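Local coordinates for cytochrome C-type biogenesis protein ccmF (Thermus thermophilus, PDB 6ZMQ), which binds heme as a membrane-bound heme lyase of cytochrome c maturation and probably takes part in heme transfer across the membrane, at residues A[77-82]-A[103-108]; A[279-284]-A[289-294]. One frame throughout, in Å; residues are numbered along the deposited sequence.

Contact 1. Residues A[77-82]-A[103-108]; sequences WALLVH and LVTPWA
Two flat rings stand near, but outside, the apolar contact that joins L79 and L80 to L103, T105 and P106. The carbonyl oxygen L80 O sits 3.2 Å above the centre of the H82 imidazole plane, and this ring also meets that of H93, their planes at about 45°. In the other segment, V104 O stands 3.9 Å over the centre of one face of the W107 indole, whose NE1 at the edge is hydrogen-bonded to A187 O. Neither ring reaches across; the touching is done by aliphatic branches.

L79 points toward 103-108 and divides its two methyls between neighbouring residues. CD1 of L79 lies 3.7 Å from CG of P106 and equally near CD of the same pyrrolidine, so it packs against that CG-CD bond. CD2 of L79 approaches the methyl CG2 of T105 at 3.7 Å. The threonine offers carbon here because CG2 is anti to the backbone N, while OG1, at chi1 -52°, is turned beside that nitrogen. A looser contact joins CD1 of L80 and CD2 of L103, 4.4 Å apart, on the protein surface. V89 also touches L79, and F72 and E76 touch P106.

No hydrogen bond links the segments, whose nearest CA atoms, in L79 and T105, are 7.6 Å apart. Such geometry is that of plain apolar packing away from the annotated sites: the end of helix 61-81 leans on the short helix 99-104, weakly bonded here, and the turn that follows it, where two predicted membrane-spanning segments approach each other.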
loop_
_atom_site.group_PDB
_atom_site.type_symbol
_atom_site.label_atom_id
_atom_site.label_comp_id
_atom_site.label_asym_id
_atom_site.label_seq_id
_atom_site.Cartn_x
_atom_site.Cartn_y
_atom_site.Cartn_z
ATOM N N TRP A 77 -15.916 10.911 19.771
ATOM C CA TRP A 77 -16.587 11.558 20.894
ATOM C C TRP A 77 -15.804 11.391 22.191
ATOM O O TRP A 77 -15.532 12.372 22.885
ATOM C CB TRP A 77 -17.997 10.950 20.996
ATOM C CG TRP A 77 -19.035 11.527 21.951
ATOM C CD1 TRP A 77 -18.839 12.067 23.197
ATOM C CD2 TRP A 77 -20.449 11.567 21.724
ATOM N NE1 TRP A 77 -20.039 12.442 23.749
ATOM C CE2 TRP A 77 -21.044 12.151 22.864
ATOM C CE3 TRP A 77 -21.267 11.174 20.661
ATOM C CZ2 TRP A 77 -22.418 12.350 22.968
ATOM C CZ3 TRP A 77 -22.630 11.372 20.765
ATOM C CH2 TRP A 77 -23.193 11.954 21.912
ATOM N N ALA A 78 -15.436 10.149 22.523
ATOM C CA ALA A 78 -14.710 9.866 23.762
ATOM C C ALA A 78 -13.306 10.456 23.737
ATOM O O ALA A 78 -12.802 10.937 24.760
ATOM C CB ALA A 78 -14.648 8.357 23.995
ATOM N N LEU A 79 -12.658 10.425 22.573
ATOM C CA LEU A 79 -11.328 11.008 22.443
ATOM C C LEU A 79 -11.358 12.531 22.489
ATOM O O LEU A 79 -10.354 13.157 22.850
ATOM C CB LEU A 79 -10.688 10.501 21.157
ATOM C CG LEU A 79 -9.928 9.241 21.533
ATOM C CD1 LEU A 79 -9.703 8.347 20.374
ATOM C CD2 LEU A 79 -8.616 9.701 22.062
ATOM N N LEU A 80 -12.487 13.145 22.142
ATOM C CA LEU A 80 -12.594 14.595 22.212
ATOM C C LEU A 80 -13.013 15.089 23.592
ATOM O O LEU A 80 -12.502 16.119 24.049
ATOM C CB LEU A 80 -13.584 15.094 21.155
ATOM C CG LEU A 80 -13.022 15.732 19.884
ATOM C CD1 LEU A 80 -12.136 14.764 19.127
ATOM C CD2 LEU A 80 -14.180 16.172 19.009
ATOM N N VAL A 81 -13.900 14.364 24.289
ATOM C CA VAL A 81 -14.372 14.805 25.599
ATOM C C VAL A 81 -13.422 14.421 26.721
ATOM O O VAL A 81 -13.685 14.782 27.879
ATOM C CB VAL A 81 -15.764 14.240 25.964
ATOM C CG1 VAL A 81 -16.819 14.679 24.950
ATOM C CG2 VAL A 81 -15.721 12.724 26.150
ATOM N N HIS A 82 -12.341 13.687 26.405
ATOM C CA HIS A 82 -11.271 13.278 27.329
ATOM C C HIS A 82 -11.813 12.433 28.478
ATOM O O HIS A 82 -11.417 12.585 29.637
ATOM C CB HIS A 82 -10.473 14.487 27.824
ATOM C CG HIS A 82 -10.057 15.404 26.718
ATOM N ND1 HIS A 82 -9.522 14.942 25.534
ATOM C CD2 HIS A 82 -10.132 16.750 26.596
ATOM C CE1 HIS A 82 -9.264 15.966 24.741
ATOM N NE2 HIS A 82 -9.625 17.075 25.361
ATOM N N LEU A 103 -7.890 13.181 16.404
ATOM C CA LEU A 103 -8.774 12.642 15.382
ATOM C C LEU A 103 -8.173 11.445 14.655
ATOM O O LEU A 103 -8.904 10.740 13.951
ATOM C CB LEU A 103 -9.180 13.719 14.361
ATOM C CG LEU A 103 -9.908 14.974 14.881
ATOM C CD1 LEU A 103 -9.388 16.257 14.225
ATOM C CD2 LEU A 103 -11.433 14.858 14.766
ATOM N N VAL A 104 -6.870 11.199 14.799
ATOM C CA VAL A 104 -6.224 10.032 14.211
ATOM C C VAL A 104 -5.788 9.026 15.271
ATOM O O VAL A 104 -5.206 7.987 14.936
ATOM C CB VAL A 104 -5.049 10.437 13.309
ATOM C CG1 VAL A 104 -5.487 11.500 12.303
ATOM C CG2 VAL A 104 -3.856 10.910 14.131
ATOM N N THR A 105 -6.083 9.293 16.538
ATOM C CA THR A 105 -6.113 8.281 17.599
ATOM C C THR A 105 -7.221 7.213 17.452
ATOM O O THR A 105 -6.945 6.060 17.819
ATOM C CB THR A 105 -6.204 8.988 18.961
ATOM O OG1 THR A 105 -5.161 9.959 19.038
ATOM C CG2 THR A 105 -5.933 8.043 20.120
ATOM N N PRO A 106 -8.434 7.458 16.902
ATOM C CA PRO A 106 -9.376 6.329 16.705
ATOM C C PRO A 106 -8.958 5.230 15.723
ATOM O O PRO A 106 -9.777 4.348 15.470
ATOM C CB PRO A 106 -10.650 7.019 16.193
ATOM C CG PRO A 106 -10.621 8.275 16.814
ATOM C CD PRO A 106 -9.209 8.712 16.720
ATOM N N TRP A 107 -7.744 5.243 15.153
ATOM C CA TRP A 107 -7.160 4.025 14.605
ATOM C C TRP A 107 -5.705 3.847 15.038
ATOM O O TRP A 107 -4.925 3.230 14.304
ATOM C CB TRP A 107 -7.312 3.992 13.067
ATOM C CG TRP A 107 -6.649 5.088 12.291
ATOM C CD1 TRP A 107 -5.366 5.107 11.825
ATOM C CD2 TRP A 107 -7.243 6.325 11.869
ATOM N NE1 TRP A 107 -5.124 6.277 11.145
ATOM C CE2 TRP A 107 -6.260 7.044 11.163
ATOM C CE3 TRP A 107 -8.509 6.900 12.028
ATOM C CZ2 TRP A 107 -6.506 8.302 10.617
ATOM C CZ3 TRP A 107 -8.752 8.154 11.484
ATOM C CH2 TRP A 107 -7.753 8.835 10.790
ATOM N N ALA A 108 -5.334 4.346 16.226
ATOM C CA ALA A 108 -3.935 4.327 16.665
ATOM C C ALA A 108 -3.460 2.916 17.006
ATOM O O ALA A 108 -2.515 2.402 16.395
ATOM C CB ALA A 108 -3.739 5.259 17.863
#

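Contact 2. Residues A[279-284]-A[289-294]; sequences FVQQTR and TWNFAF
Q281 and N291 face each other from two consecutive helices running in opposite directions, with their CA atoms 8.3 Å apart, the closest such pair between 279-284 and 289-294. Both residues point toward the partner helix, and their amides make the only side-chain contact within 4.5 Å. The Q281 chain is extended beyond CG (chi2 -179°), which carries its carboxamide across to the asparagine. There N291 ND2 is placed to donate to Q281 OE1, with the two amide planes turned 65° apart. The modelled separation of ND2 and OE1, 2.5 Å, is too short to be taken literally at this resolution, and the N-H...O angle of 120° is strongly bent, so the bond, and perhaps the modelled turn of an amide, is doubtful, although the two side chains clearly meet.

Each amide has a further hold. N291 ND2 also bonds to T277 O, one turn back on helix 266-284, while Q281 NE2 donates to Q217 O. This accounts for polar groups on two buried residues. Cutting Q281 back to an alanine would probably leave Q217 O without this donor and open a gap between N291 and W219.

Within 279-284, F279 O accepts both T283 N at 2.9 Å and T283 OG1 at 2.7 Å, from opposite faces of the carbonyl plane. The same OG1 lies 3.6 Å above one face of the F279 ring, toward its rim, and F279 touches the heme.

The two segments form the closed end of an antiparallel helical hairpin. Its first helix carries H276, an axial ligand of heme b iron, and the amide pair lies in the shell behind the heme site, N291 being about 12 Å from the heme at its side chain.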
loop_
_atom_site.group_PDB
_atom_site.type_symbol
_atom_site.label_atom_id
_atom_site.label_comp_id
_atom_site.label_asym_id
_atom_site.label_seq_id
_atom_site.Cartn_x
_atom_site.Cartn_y
_atom_site.Cartn_z
ATOM N N PHE A 279 -7.672 -6.383 -17.023
ATOM C CA PHE A 279 -7.721 -5.624 -18.272
ATOM C C PHE A 279 -7.797 -6.562 -19.476
ATOM O O PHE A 279 -8.557 -6.288 -20.365
ATOM C CB PHE A 279 -6.437 -4.827 -18.377
ATOM C CG PHE A 279 -6.264 -4.269 -19.749
ATOM C CD1 PHE A 279 -7.072 -3.258 -20.197
ATOM C CD2 PHE A 279 -5.366 -4.822 -20.622
ATOM C CE1 PHE A 279 -6.950 -2.773 -21.478
ATOM C CE2 PHE A 279 -5.249 -4.336 -21.904
ATOM C CZ PHE A 279 -6.033 -3.306 -22.330
ATOM N N VAL A 280 -7.052 -7.654 -19.500
ATOM C CA VAL A 280 -7.093 -8.534 -20.694
ATOM C C VAL A 280 -8.496 -9.062 -20.906
ATOM O O VAL A 280 -8.988 -8.943 -21.991
ATOM C CB VAL A 280 -6.119 -9.706 -20.593
ATOM C CG1 VAL A 280 -6.409 -10.745 -21.638
ATOM C CG2 VAL A 280 -4.711 -9.218 -20.733
ATOM N N GLN A 281 -9.112 -9.619 -19.884
ATOM C CA GLN A 281 -10.428 -10.191 -20.142
ATOM C C GLN A 281 -11.457 -9.083 -20.343
ATOM O O GLN A 281 -12.366 -9.239 -21.176
ATOM C CB GLN A 281 -10.855 -11.202 -19.073
ATOM C CG GLN A 281 -11.689 -10.709 -17.981
ATOM C CD GLN A 281 -12.038 -11.778 -16.963
ATOM O OE1 GLN A 281 -11.158 -12.379 -16.366
ATOM N NE2 GLN A 281 -13.330 -11.993 -16.737
ATOM N N GLN A 282 -11.217 -7.901 -19.711
ATOM C CA GLN A 282 -11.988 -6.671 -19.946
ATOM C C GLN A 282 -11.976 -6.299 -21.416
ATOM O O GLN A 282 -12.970 -5.808 -21.959
ATOM C CB GLN A 282 -11.442 -5.482 -19.133
ATOM C CG GLN A 282 -11.805 -5.357 -17.653
ATOM C CD GLN A 282 -11.027 -4.238 -16.976
ATOM O OE1 GLN A 282 -10.753 -3.203 -17.581
ATOM N NE2 GLN A 282 -10.627 -4.465 -15.734
ATOM N N THR A 283 -10.853 -6.552 -22.075
ATOM C CA THR A 283 -10.775 -6.291 -23.494
ATOM C C THR A 283 -10.810 -7.551 -24.357
ATOM O O THR A 283 -10.878 -7.423 -25.587
ATOM C CB THR A 283 -9.531 -5.449 -23.791
ATOM O OG1 THR A 283 -8.420 -5.937 -23.034
ATOM C CG2 THR A 283 -9.792 -3.995 -23.411
ATOM N N ARG A 284 -10.731 -8.770 -23.791
ATOM C CA ARG A 284 -10.588 -9.920 -24.690
ATOM C C ARG A 284 -11.279 -11.201 -24.232
ATOM O O ARG A 284 -11.374 -12.147 -25.025
ATOM C CB ARG A 284 -9.095 -10.227 -24.931
ATOM C CG ARG A 284 -8.793 -10.992 -26.192
ATOM C CD ARG A 284 -7.888 -10.188 -27.087
ATOM N NE ARG A 284 -7.923 -10.716 -28.439
ATOM C CZ ARG A 284 -8.177 -9.971 -29.506
ATOM N NH1 ARG A 284 -8.398 -8.670 -29.368
ATOM N NH2 ARG A 284 -8.194 -10.520 -30.710
ATOM N N THR A 289 -9.580 -17.660 -15.519
ATOM C CA THR A 289 -8.987 -18.560 -14.530
ATOM C C THR A 289 -7.946 -17.839 -13.677
ATOM O O THR A 289 -8.014 -17.854 -12.435
ATOM C CB THR A 289 -8.323 -19.738 -15.256
ATOM O OG1 THR A 289 -9.279 -20.385 -16.105
ATOM C CG2 THR A 289 -7.762 -20.747 -14.271
ATOM N N TRP A 290 -7.017 -17.147 -14.339
ATOM C CA TRP A 290 -5.977 -16.418 -13.625
ATOM C C TRP A 290 -6.530 -15.186 -12.942
ATOM O O TRP A 290 -5.971 -14.740 -11.941
ATOM C CB TRP A 290 -4.854 -16.031 -14.583
ATOM C CG TRP A 290 -4.040 -17.206 -15.002
ATOM C CD1 TRP A 290 -3.888 -17.668 -16.274
ATOM C CD2 TRP A 290 -3.250 -18.069 -14.163
ATOM N NE1 TRP A 290 -3.074 -18.773 -16.283
ATOM C CE2 TRP A 290 -2.668 -19.037 -15.001
ATOM C CE3 TRP A 290 -2.978 -18.117 -12.787
ATOM C CZ2 TRP A 290 -1.841 -20.043 -14.510
ATOM C CZ3 TRP A 290 -2.162 -19.113 -12.306
ATOM C CH2 TRP A 290 -1.597 -20.059 -13.163
ATOM N N ASN A 291 -7.641 -14.648 -13.451
ATOM C CA ASN A 291 -8.249 -13.494 -12.814
ATOM C C ASN A 291 -8.908 -13.862 -11.505
ATOM O O ASN A 291 -8.730 -13.138 -10.519
ATOM C CB ASN A 291 -9.279 -12.858 -13.726
ATOM C CG ASN A 291 -8.727 -11.693 -14.435
ATOM O OD1 ASN A 291 -8.157 -10.821 -13.801
ATOM N ND2 ASN A 291 -8.880 -11.654 -15.757
ATOM N N PHE A 292 -9.635 -14.991 -11.487
ATOM C CA PHE A 292 -10.215 -15.530 -10.259
ATOM C C PHE A 292 -9.123 -15.854 -9.241
ATOM O O PHE A 292 -9.225 -15.464 -8.061
ATOM C CB PHE A 292 -11.026 -16.793 -10.577
ATOM C CG PHE A 292 -12.353 -16.540 -11.251
ATOM C CD1 PHE A 292 -13.173 -15.494 -10.844
ATOM C CD2 PHE A 292 -12.805 -17.389 -12.256
ATOM C CE1 PHE A 292 -14.407 -15.273 -11.451
ATOM C CE2 PHE A 292 -14.016 -17.151 -12.894
ATOM C CZ PHE A 292 -14.825 -16.092 -12.480
ATOM N N ALA A 293 -8.040 -16.507 -9.712
ATOM C CA ALA A 293 -6.889 -16.822 -8.863
ATOM C C ALA A 293 -6.240 -15.562 -8.293
ATOM O O ALA A 293 -5.980 -15.479 -7.084
ATOM C CB ALA A 293 -5.864 -17.634 -9.658
ATOM N N PHE A 294 -6.031 -14.547 -9.138
ATOM C CA PHE A 294 -5.309 -13.360 -8.710
ATOM C C PHE A 294 -6.143 -12.488 -7.782
ATOM O O PHE A 294 -5.590 -11.894 -6.853
ATOM C CB PHE A 294 -4.826 -12.554 -9.913
ATOM C CG PHE A 294 -3.594 -13.118 -10.564
ATOM C CD1 PHE A 294 -2.659 -13.809 -9.810
ATOM C CD2 PHE A 294 -3.353 -12.934 -11.922
ATOM C CE1 PHE A 294 -1.519 -14.338 -10.399
ATOM C CE2 PHE A 294 -2.212 -13.456 -12.521
ATOM C CZ PHE A 294 -1.296 -14.160 -11.756
#

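In the fold
Contacts 1 and 2 lie on opposite sides of the chain's centre, their own centres 42 Å and their nearest atoms about 25 Å apart, and they share no helix. Both are largely buried, but differently: contact 1 combines three buried residues with two on the surface, whereas both touching residues of contact 2 are buried. Contact 1 hides more area, 176 against 103 Å², its closest approaches all being carbon to carbon; contact 2 brings two amides together, each also bonded to a backbone carbonyl. The chemistry differs with the place: 77-82 and 103-108 pack away from the annotated sites, while 279-284 belongs to the helix that ligates the heme iron.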